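Local coordinates for putative chromatin binding protein (Chaetomium thermophilum, PDB 6QP0) that probably binds and hydrolyses ATP in a transfer-RNA-dependent manner, through its P-loop NTPase domain, in support of tRNA modification by the Elongator complex, at residues R20-Y23 and A24-E28; A102-S105 and E106-R110. One frame throughout, in Å; residues are numbered along the deposited sequence.

Contact 1: residues R20-Y23 and A24-E28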
loop_
_atom_site.group_PDB
_atom_site.type_symbol
_atom_site.label_atom_id
_atom_site.label_comp_id
_atom_site.label_asym_id
_atom_site.label_seq_id
_atom_site.Cartn_x
_atom_site.Cartn_y
_atom_site.Cartn_z
ATOM N N ARG A 20 6.366 1.825 7.396
ATOM C CA ARG A 20 7.390 1.525 8.391
ATOM C C ARG A 20 6.877 1.807 9.796
ATOM O O ARG A 20 7.001 0.969 10.697
ATOM C CB ARG A 20 8.651 2.340 8.105
ATOM C CG ARG A 20 9.381 1.930 6.837
ATOM C CD ARG A 20 10.363 3.003 6.395
ATOM N NE ARG A 20 11.106 2.611 5.202
ATOM C CZ ARG A 20 11.809 3.449 4.447
ATOM N NH1 ARG A 20 11.861 4.739 4.750
ATOM N NH2 ARG A 20 12.455 2.998 3.381
ATOM N N GLN A 21 6.293 2.993 10.000
ATOM C CA GLN A 21 5.732 3.338 11.301
ATOM C C GLN A 21 4.704 2.306 11.746
ATOM O O GLN A 21 4.708 1.875 12.908
ATOM C CB GLN A 21 5.097 4.728 11.236
ATOM C CG GLN A 21 6.057 5.833 10.820
ATOM C CD GLN A 21 5.365 7.172 10.633
ATOM O OE1 GLN A 21 4.250 7.381 11.112
ATOM N NE2 GLN A 21 6.025 8.084 9.929
ATOM N N LEU A 22 3.819 1.896 10.838
ATOM C CA LEU A 22 2.832 0.878 11.175
ATOM C C LEU A 22 3.508 -0.417 11.603
ATOM O O LEU A 22 3.098 -1.044 12.588
ATOM C CB LEU A 22 1.911 0.632 9.982
ATOM C CG LEU A 22 0.734 -0.314 10.219
ATOM C CD1 LEU A 22 -0.270 0.295 11.180
ATOM C CD2 LEU A 22 0.066 -0.670 8.900
ATOM N N TYR A 23 4.544 -0.839 10.872
ATOM C CA TYR A 23 5.280 -2.044 11.240
ATOM C C TYR A 23 5.837 -1.928 12.652
ATOM O O TYR A 23 5.587 -2.790 13.503
ATOM C CB TYR A 23 6.407 -2.291 10.233
ATOM C CG TYR A 23 7.194 -3.565 10.465
ATOM C CD1 TYR A 23 8.173 -3.635 11.451
ATOM C CD2 TYR A 23 6.970 -4.692 9.685
ATOM C CE1 TYR A 23 8.894 -4.796 11.660
ATOM C CE2 TYR A 23 7.689 -5.855 9.885
ATOM C CZ TYR A 23 8.649 -5.902 10.871
ATOM O OH TYR A 23 9.362 -7.062 11.071
ATOM N N ALA A 24 6.599 -0.864 12.919
ATOM C CA ALA A 24 7.149 -0.659 14.254
ATOM C C ALA A 24 6.052 -0.668 15.308
ATOM O O ALA A 24 6.199 -1.286 16.368
ATOM C CB ALA A 24 7.931 0.654 14.305
ATOM N N TYR A 25 4.936 0.014 15.034
ATOM C CA TYR A 25 3.807 -0.015 15.958
ATOM C C TYR A 25 3.311 -1.441 16.162
ATOM O O TYR A 25 3.173 -1.908 17.297
ATOM C CB TYR A 25 2.678 0.875 15.438
ATOM C CG TYR A 25 1.386 0.719 16.207
ATOM C CD1 TYR A 25 0.464 -0.263 15.864
ATOM C CD2 TYR A 25 1.089 1.550 17.278
ATOM C CE1 TYR A 25 -0.714 -0.413 16.567
ATOM C CE2 TYR A 25 -0.087 1.407 17.984
ATOM C CZ TYR A 25 -0.985 0.425 17.625
ATOM O OH TYR A 25 -2.159 0.279 18.325
ATOM N N LEU A 26 3.027 -2.148 15.069
ATOM C CA LEU A 26 2.541 -3.516 15.183
ATOM C C LEU A 26 3.569 -4.436 15.823
ATOM O O LEU A 26 3.193 -5.471 16.383
ATOM C CB LEU A 26 2.144 -4.040 13.805
ATOM C CG LEU A 26 0.932 -3.339 13.190
ATOM C CD1 LEU A 26 0.789 -3.712 11.725
ATOM C CD2 LEU A 26 -0.337 -3.682 13.955
ATOM N N GLU A 27 4.854 -4.084 15.764
ATOM C CA GLU A 27 5.871 -4.909 16.405
ATOM C C GLU A 27 5.801 -4.784 17.922
ATOM O O GLU A 27 5.871 -5.792 18.636
ATOM C CB GLU A 27 7.257 -4.522 15.892
ATOM C CG GLU A 27 8.319 -5.586 16.109
ATOM C CD GLU A 27 9.622 -5.256 15.407
ATOM O OE1 GLU A 27 9.979 -4.061 15.346
ATOM O OE2 GLU A 27 10.284 -6.191 14.909
ATOM N N GLU A 28 5.652 -3.559 18.437
ATOM C CA GLU A 28 5.529 -3.382 19.881
ATOM C C GLU A 28 4.234 -3.996 20.395
ATOM O O GLU A 28 4.197 -4.547 21.501
ATOM C CB GLU A 28 5.599 -1.897 20.246
ATOM C CG GLU A 28 4.255 -1.173 20.233
ATOM C CD GLU A 28 4.383 0.326 20.458
ATOM O OE1 GLU A 28 4.147 0.784 21.595
ATOM O OE2 GLU A 28 4.722 1.045 19.494
#
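Leu22 and Leu26, one helical turn apart, meet on the buried side of helix 15-31, where CG of Leu22 lies 3.7 Å from CD1 of Leu26. The two side chains run at a slant to each other. Leu26 has CG anti to its carbonyl carbon (chi1 -67°), which leans it back over the preceding turn, so that its CG rests 3.2 Å from the carbonyl O of Leu22. That oxygen also accepts a nearly straight bond of 2.7 Å from the N of Leu26. Beneath the pair lie Ile5 and Ile128, from two strands of the parallel sheet, while Phe244 and Ile247 of helix 237-250 flank Leu22. Tyr25 keeps its ring against Phe244 and its hydroxyl bonded to Asp245. This is the helix that follows the P-loop in the nucleotide-binding fold, and its inner face packs on the sheet and on helix 237-250. Arg20, nearer the nucleotide, forms a salt bridge with Asp199. The outward side is looser. There the exposed Glu27 sends an extended chain obliquely past Tyr23, with OE2 3.8 Å from ring carbon CE1 and the carboxylate plane turned 75° from that of the ring. An alanine in place of Tyr23 would probably leave the carboxylate end of Glu27 without the ring beside it and open a gap next to Leu73 and Tyr75 of strand 72-77. Backbone bonding continues beneath this looser pair: the N of Glu27 reaches the O of Tyr23 at 2.7 Å, though the bond is bent, with an N-H...O angle of 136°.

Contact 2: residues A102-S105 and E106-R110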
loop_
_atom_site.group_PDB
_atom_site.type_symbol
_atom_site.label_atom_id
_atom_site.label_comp_id
_atom_site.label_asym_id
_atom_site.label_seq_id
_atom_site.Cartn_x
_atom_site.Cartn_y
_atom_site.Cartn_z
ATOM N N ALA A 102 7.386 -9.718 -23.426
ATOM C CA ALA A 102 8.229 -10.319 -22.402
ATOM C C ALA A 102 8.443 -9.403 -21.205
ATOM O O ALA A 102 8.769 -9.892 -20.117
ATOM C CB ALA A 102 9.587 -10.705 -22.994
ATOM N N ASN A 103 8.266 -8.098 -21.374
ATOM C CA ASN A 103 8.413 -7.162 -20.270
ATOM C C ASN A 103 7.172 -7.192 -19.387
ATOM O O ASN A 103 6.039 -7.198 -19.878
ATOM C CB ASN A 103 8.658 -5.753 -20.801
ATOM C CG ASN A 103 9.848 -5.688 -21.734
ATOM O OD1 ASN A 103 10.763 -6.507 -21.644
ATOM N ND2 ASN A 103 9.843 -4.717 -22.638
ATOM N N ALA A 104 7.394 -7.210 -18.075
ATOM C CA ALA A 104 6.293 -7.348 -17.134
ATOM C C ALA A 104 5.326 -6.176 -17.256
ATOM O O ALA A 104 5.732 -5.025 -17.442
ATOM C CB ALA A 104 6.826 -7.443 -15.706
ATOM N N SER A 105 4.038 -6.484 -17.153
ATOM C CA SER A 105 2.981 -5.489 -17.192
ATOM C C SER A 105 2.510 -5.168 -15.778
ATOM O O SER A 105 2.836 -5.861 -14.810
ATOM C CB SER A 105 1.807 -5.987 -18.041
ATOM O OG SER A 105 1.186 -7.108 -17.436
ATOM N N GLU A 106 1.728 -4.093 -15.666
ATOM C CA GLU A 106 1.134 -3.746 -14.381
ATOM C C GLU A 106 0.262 -4.882 -13.864
ATOM O O GLU A 106 0.233 -5.157 -12.658
ATOM C CB GLU A 106 0.325 -2.457 -14.518
ATOM C CG GLU A 106 -0.121 -1.863 -13.198
ATOM C CD GLU A 106 -0.839 -0.539 -13.366
ATOM O OE1 GLU A 106 -0.705 0.086 -14.442
ATOM O OE2 GLU A 106 -1.540 -0.124 -12.420
ATOM N N LYS A 107 -0.455 -5.558 -14.765
ATOM C CA LYS A 107 -1.246 -6.720 -14.375
ATOM C C LYS A 107 -0.367 -7.805 -13.767
ATOM O O LYS A 107 -0.772 -8.480 -12.814
ATOM C CB LYS A 107 -2.002 -7.249 -15.594
ATOM C CG LYS A 107 -2.887 -8.453 -15.336
ATOM C CD LYS A 107 -3.846 -8.658 -16.501
ATOM C CE LYS A 107 -4.288 -10.108 -16.628
ATOM N NZ LYS A 107 -5.065 -10.578 -15.450
ATOM N N ASP A 108 0.841 -7.990 -14.307
ATOM C CA ASP A 108 1.778 -8.939 -13.716
ATOM C C ASP A 108 2.268 -8.463 -12.353
ATOM O O ASP A 108 2.538 -9.285 -11.471
ATOM C CB ASP A 108 2.966 -9.164 -14.653
ATOM C CG ASP A 108 2.567 -9.838 -15.955
ATOM O OD1 ASP A 108 1.675 -10.712 -15.935
ATOM O OD2 ASP A 108 3.152 -9.492 -17.003
ATOM N N ALA A 109 2.398 -7.146 -12.163
ATOM C CA ALA A 109 2.761 -6.625 -10.851
ATOM C C ALA A 109 1.709 -6.992 -9.811
ATOM O O ALA A 109 2.044 -7.395 -8.692
ATOM C CB ALA A 109 2.941 -5.108 -10.914
ATOM N N ARG A 110 0.427 -6.855 -10.165
ATOM C CA ARG A 110 -0.635 -7.249 -9.248
ATOM C C ARG A 110 -0.607 -8.752 -8.996
ATOM O O ARG A 110 -0.869 -9.205 -7.875
ATOM C CB ARG A 110 -1.992 -6.812 -9.800
ATOM C CG ARG A 110 -2.147 -5.296 -9.914
ATOM C CD ARG A 110 -3.593 -4.882 -10.131
ATOM N NE ARG A 110 -4.143 -5.392 -11.383
ATOM C CZ ARG A 110 -3.946 -4.833 -12.574
ATOM N NH1 ARG A 110 -3.200 -3.744 -12.690
ATOM N NH2 ARG A 110 -4.492 -5.373 -13.657
#
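A capping box opens helix 106-120, built from Ser105 at the N-cap and Asp108 three residues further on. The two side chains exchange bonds with each other's backbone. Asp108 N donates to OG of Ser105 at 3.3 Å, while Ser105 N donates to OD2 of Asp108 at 3.1 Å and almost straight, with an N-H to acceptor angle of 174°. The incoming N-H meets the carboxylate oxygen on its anti side, 29° out of the carboxylate plane. Ser105 OG adds a weak bond of 3.1 Å to the same OD2, which thus has two donors from a single residue. With chi1 at 66°, OG stands between the backbone N and the carbonyl carbon, from where it reaches both Asp108 N and OD2. In the P-loop NTPase fold of this protein, the box marks where the loop after strand 72-77 gives way to helix. A first-turn amide that has no earlier carbonyl within the helix finds an acceptor in the serine, and the aspartate's negative charge at the positive end of the helix dipole is likely to be favourable. The regular pattern starts at once, Ala109 N donating to the O of Ser105 at 3.0 Å. Glu106 bonds through OE2 to the hydroxyl of Tyr134, and NH1 of Arg110 forms a long salt bridge, 4.0 Å, to that same oxygen.

Contact 1 comes first along the chain, in the middle of helix 15-31, and contact 2 follows after strand 72-77, at the start of helix 106-120. Their centres lie about 30 Å apart on opposite sides of the chain's centre, and their nearest atoms remain about 19 Å from each other. Both belong to one P-loop NTPase domain, whose five-stranded parallel sheet has strand 4-9 in the middle. Contact 1 lies along the helix that carries on from the nucleotide-binding loop, whereas contact 2 caps the start of a surface helix, with the side chain of Glu106 about 12 Å from the bound aluminium fluoride; the pair exemplifies packing along a helix and capping at its end.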